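Local coordinates for protein vinylacetyl-CoA Delta-isomerase (Nitrosopumilus maritimus SCM1, PDB 6VJR) that probably dehydrates 4-hydroxybutyryl-CoA and isomerises vinylacetyl-CoA, using FAD, an iron-sulfur cluster and an iron ion, at residues 82-85 and 86-89; 234-237 and 238-241. One frame throughout, in Å; residues are numbered along the deposited sequence.

Contact 1 of 2, residues 82-85 and 86-89; sequences LQNK and MQRK
N84 and Q87 join their side-chain amides on helix 77-94, one turn apart, on the face of the helix that borders the [4Fe-4S] cluster. N84 ND2 donates to Q87 OE1 at 2.9 Å along a nearly straight N-H line (163°). The acceptor lies exactly in the amide plane of N84 and the donor is only slightly tilted from the carbonyl plane of Q87, while the two amide planes are turned 33° against each other. Q87 reaches this position because its CG is anti to its own carbonyl carbon (chi1 -73°) and the extended chain beyond it leads back over the preceding turn. There Q87 CG lies 3.1 Å from Q83 O and Q87 OE1 lies 3.3 Å from N84 CA, so the aliphatic part and the amide both rest on helix backbone. The helix itself is held by four successive i to i+4 bonds: M86 N to L82 O, Q87 N to Q83 O (2.9 Å), R88 N to N84 O, and K89 N to K85 O (3.1 Å). The rotation of the N84 amide is further fixed by S344, whose OG is bonded to OD1, and Q87 NE2 makes a weak hydrogen bond to S292 OG, a residue of the cluster pocket. Without the glutamine amide, as with an alanine here, N84 ND2 is likely to lose its bond along the helix and a gap to open beside the cluster cysteines C101 and C295, against which Q87 packs. Helices 101-121 and 295-314 cover the Q87 side, helix 53-56 meets M86 and K89, and R88 forms salt bridges to D301 and E334, while K85 NZ hydrogen-bonds to the backbone O of K496 of the second subunit and K89 makes a cation-pi contact with F495 of that subunit.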
loop_
_atom_site.group_PDB
_atom_site.type_symbol
_atom_site.label_atom_id
_atom_site.label_comp_id
_atom_site.label_asym_id
_atom_site.label_seq_id
_atom_site.Cartn_x
_atom_site.Cartn_y
_atom_site.Cartn_z
ATOM N N LEU A 82 -22.083 10.190 20.202
ATOM C CA LEU A 82 -22.609 9.092 20.999
ATOM C C LEU A 82 -23.130 7.928 20.158
ATOM O O LEU A 82 -23.032 6.764 20.574
ATOM C CB LEU A 82 -23.672 9.658 21.918
ATOM C CG LEU A 82 -23.100 10.371 23.142
ATOM C CD1 LEU A 82 -24.190 11.193 23.782
ATOM C CD2 LEU A 82 -22.572 9.412 24.202
ATOM N N GLN A 83 -23.655 8.221 18.959
ATOM C CA GLN A 83 -24.031 7.146 18.033
ATOM C C GLN A 83 -22.783 6.295 17.754
ATOM O O GLN A 83 -22.851 5.058 17.825
ATOM C CB GLN A 83 -24.516 7.634 16.657
ATOM C CG GLN A 83 -25.828 8.406 16.680
ATOM C CD GLN A 83 -26.184 8.996 15.336
ATOM O OE1 GLN A 83 -25.314 9.230 14.491
ATOM N NE2 GLN A 83 -27.458 9.210 15.109
ATOM N N ASN A 84 -21.657 6.956 17.459
ATOM C CA ASN A 84 -20.397 6.253 17.150
ATOM C C ASN A 84 -19.854 5.464 18.342
ATOM O O ASN A 84 -19.429 4.334 18.208
ATOM C CB ASN A 84 -19.342 7.216 16.632
ATOM C CG ASN A 84 -19.547 7.796 15.257
ATOM O OD1 ASN A 84 -18.964 8.843 14.960
ATOM N ND2 ASN A 84 -20.289 7.128 14.382
ATOM N N LYS A 85 -19.923 6.036 19.542
ATOM C CA LYS A 85 -19.470 5.339 20.750
ATOM C C LYS A 85 -20.289 4.055 20.961
ATOM O O LYS A 85 -19.744 2.986 21.238
ATOM C CB LYS A 85 -19.563 6.269 21.935
ATOM C CG LYS A 85 -18.626 7.446 21.892
ATOM C CD LYS A 85 -18.712 8.341 23.094
ATOM C CE LYS A 85 -17.570 9.277 23.170
ATOM N NZ LYS A 85 -17.732 10.207 24.264
ATOM N N MET A 86 -21.619 4.163 20.819
ATOM C CA MET A 86 -22.535 3.035 20.894
ATOM C C MET A 86 -22.209 1.973 19.845
ATOM O O MET A 86 -22.204 0.778 20.148
ATOM C CB MET A 86 -23.989 3.543 20.860
ATOM C CG MET A 86 -24.990 2.383 20.899
ATOM S SD MET A 86 -26.693 2.941 20.801
ATOM C CE MET A 86 -26.827 3.518 19.114
ATOM N N GLN A 87 -22.051 2.418 18.599
ATOM C CA GLN A 87 -21.706 1.527 17.488
ATOM C C GLN A 87 -20.453 0.689 17.773
ATOM O O GLN A 87 -20.443 -0.529 17.541
ATOM C CB GLN A 87 -21.586 2.329 16.213
ATOM C CG GLN A 87 -22.924 2.802 15.664
ATOM C CD GLN A 87 -22.815 3.964 14.703
ATOM O OE1 GLN A 87 -21.791 4.655 14.645
ATOM N NE2 GLN A 87 -23.875 4.179 13.924
ATOM N N ARG A 88 -19.382 1.340 18.237
ATOM C CA ARG A 88 -18.138 0.609 18.490
ATOM C C ARG A 88 -18.360 -0.386 19.640
ATOM O O ARG A 88 -17.918 -1.534 19.622
ATOM C CB ARG A 88 -16.953 1.536 18.758
ATOM C CG ARG A 88 -15.651 0.760 18.900
ATOM C CD ARG A 88 -14.485 1.669 19.022
ATOM N NE ARG A 88 -13.240 0.884 19.030
ATOM C CZ ARG A 88 -12.055 1.405 18.845
ATOM N NH1 ARG A 88 -11.900 2.713 18.704
ATOM N NH2 ARG A 88 -11.010 0.640 18.758
ATOM N N LYS A 89 -19.085 0.054 20.674
ATOM C CA LYS A 89 -19.376 -0.847 21.780
ATOM C C LYS A 89 -20.166 -2.083 21.330
ATOM O O LYS A 89 -19.869 -3.197 21.749
ATOM C CB LYS A 89 -20.124 -0.084 22.884
ATOM C CG LYS A 89 -20.553 -0.886 24.060
ATOM C CD LYS A 89 -19.410 -1.549 24.747
ATOM C CE LYS A 89 -18.530 -0.652 25.421
ATOM N NZ LYS A 89 -18.118 -1.372 26.643
#

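Contact 2 of 2, residues 234-237 and 238-241; sequences DTRS and MEEG. With NA (sodium ion), chain K; NA (sodium ion), chain L.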
loop_
_atom_site.group_PDB
_atom_site.type_symbol
_atom_site.label_atom_id
_atom_site.label_comp_id
_atom_site.label_asym_id
_atom_site.label_seq_id
_atom_site.Cartn_x
_atom_site.Cartn_y
_atom_site.Cartn_z
ATOM N N ASP A 234 -23.058 -20.242 5.847
ATOM C CA ASP A 234 -24.370 -20.029 6.466
ATOM C C ASP A 234 -24.853 -21.289 7.206
ATOM O O ASP A 234 -25.312 -21.218 8.348
ATOM C CB ASP A 234 -25.387 -19.559 5.440
ATOM C CG ASP A 234 -25.454 -20.269 4.084
ATOM O OD1 ASP A 234 -24.853 -21.378 3.925
ATOM O OD2 ASP A 234 -26.041 -19.677 3.149
ATOM N N THR A 235 -24.761 -22.436 6.544
ATOM C CA THR A 235 -25.395 -23.641 7.033
ATOM C C THR A 235 -24.675 -24.267 8.217
ATOM O O THR A 235 -25.245 -25.166 8.842
ATOM C CB THR A 235 -25.667 -24.644 5.926
ATOM O OG1 THR A 235 -24.401 -24.972 5.381
ATOM C CG2 THR A 235 -26.669 -24.111 4.910
ATOM N N ARG A 236 -23.490 -23.758 8.605
ATOM C CA ARG A 236 -22.894 -24.267 9.820
ATOM C C ARG A 236 -23.817 -24.017 11.008
ATOM O O ARG A 236 -23.785 -24.761 12.010
ATOM C CB ARG A 236 -21.532 -23.643 10.088
ATOM C CG ARG A 236 -20.520 -24.113 9.053
ATOM C CD ARG A 236 -19.143 -23.705 9.405
ATOM N NE ARG A 236 -18.141 -24.006 8.381
ATOM C CZ ARG A 236 -16.851 -23.793 8.503
ATOM N NH1 ARG A 236 -16.368 -23.352 9.627
ATOM N NH2 ARG A 236 -16.001 -24.030 7.487
ATOM N N SER A 237 -24.562 -22.920 10.930
ATOM C CA SER A 237 -25.511 -22.561 11.967
ATOM C C SER A 237 -26.534 -23.672 12.202
ATOM O O SER A 237 -27.033 -23.798 13.310
ATOM C CB SER A 237 -26.227 -21.271 11.621
ATOM O OG SER A 237 -27.032 -21.431 10.457
ATOM N N MET A 238 -26.891 -24.397 11.141
ATOM C CA MET A 238 -27.919 -25.417 11.158
ATOM C C MET A 238 -27.375 -26.786 11.563
ATOM O O MET A 238 -28.161 -27.716 11.719
ATOM C CB MET A 238 -28.584 -25.501 9.779
ATOM C CG MET A 238 -29.264 -24.191 9.437
ATOM S SD MET A 238 -29.708 -23.955 7.710
ATOM C CE MET A 238 -30.878 -25.294 7.454
ATOM N N GLU A 239 -26.051 -26.915 11.660
ATOM C CA GLU A 239 -25.415 -28.142 12.107
ATOM C C GLU A 239 -25.392 -28.148 13.631
ATOM O O GLU A 239 -25.261 -27.102 14.251
ATOM C CB GLU A 239 -23.950 -28.255 11.669
ATOM C CG GLU A 239 -23.671 -28.102 10.175
ATOM C CD GLU A 239 -22.184 -27.835 9.878
ATOM O OE1 GLU A 239 -21.880 -27.635 8.655
ATOM O OE2 GLU A 239 -21.328 -27.825 10.859
ATOM N N GLU A 240 -25.516 -29.334 14.213
ATOM C CA GLU A 240 -25.331 -29.493 15.639
ATOM C C GLU A 240 -23.879 -29.155 15.943
ATOM O O GLU A 240 -22.958 -29.387 15.138
ATOM C CB GLU A 240 -25.643 -30.908 16.130
ATOM C CG GLU A 240 -27.085 -31.296 15.854
ATOM C CD GLU A 240 -28.027 -31.102 17.030
ATOM O OE1 GLU A 240 -28.056 -29.976 17.575
ATOM O OE2 GLU A 240 -28.714 -32.089 17.407
ATOM N N GLY A 241 -23.711 -28.544 17.090
ATOM C CA GLY A 241 -22.421 -28.105 17.568
ATOM C C GLY A 241 -22.240 -26.628 17.246
ATOM O O GLY A 241 -22.693 -26.147 16.206
HETATM NA NA NA K . -23.295 -25.302 14.224
HETATM NA NA NA L . -27.099 -23.445 15.682
HETATM O O HOH W 1 -23.450 -27.510 6.641
HETATM O O HOH W 2 -21.573 -27.006 13.492
HETATM O O HOH W 3 -24.705 -23.910 15.481
HETATM O O HOH W 4 -27.675 -21.028 15.360
HETATM O O HOH W 5 -26.608 -22.694 18.143
HETATM O O HOH W 6 -28.872 -23.718 16.641
#
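M238 N turns back to T235 O at 2.9 Å, a 3-10 bond in which the donor stands well above the carbonyl plane; the side chains follow, with M238 SD 4.1 Å from T235 CG2. E239 repeats the pattern, its N bonding to R236 O. Its extended side chain runs alongside that of R236, both pointing the same way, with E239 OE1 3.8 Å from R236 CG. The charged ends do not meet: R236 pairs with E429, and E239 with R230 of the third subunit. Water joins the E239 carboxylate to its surroundings, one molecule donating to E239 OE1 (2.6 Å) and also bonded to T235 OG1, another donating to OE2 and to E240 O. At G241 (phi 97°, psi 147°) a side chain would run into the carbonyl oxygen of E240. G241 O binds a sodium ion at 2.2 Å, where R236 O (2.3 Å), E239 O (2.7 Å), two waters and D245 complete the shell. A second sodium ion, sharing one of these waters, takes S237 O at 2.4 Å. The arrangement is a 3-10 turn opening into a loop that binds a sodium ion through three backbone carbonyls, with D245 and two waters.

Contact 1 precedes contact 2 along the chain, and the two do not touch: their centres are 31 Å apart and their nearest atoms about 22 Å. Contact 1 belongs to the surroundings of the redox centre, the side chain of Q87 lying about 5 Å from the iron-sulfur cluster and about 9 Å from the iron ion. Contact 2 is peripheral, its centre lying about 25 Å from the centre of the chain; the side chain of R236 is about 13 Å from a bound FAD, and the metals of this contact are sodium ions. Both meet other copies of the protein, residues 82-89 the second subunit and residues 234-241 the third.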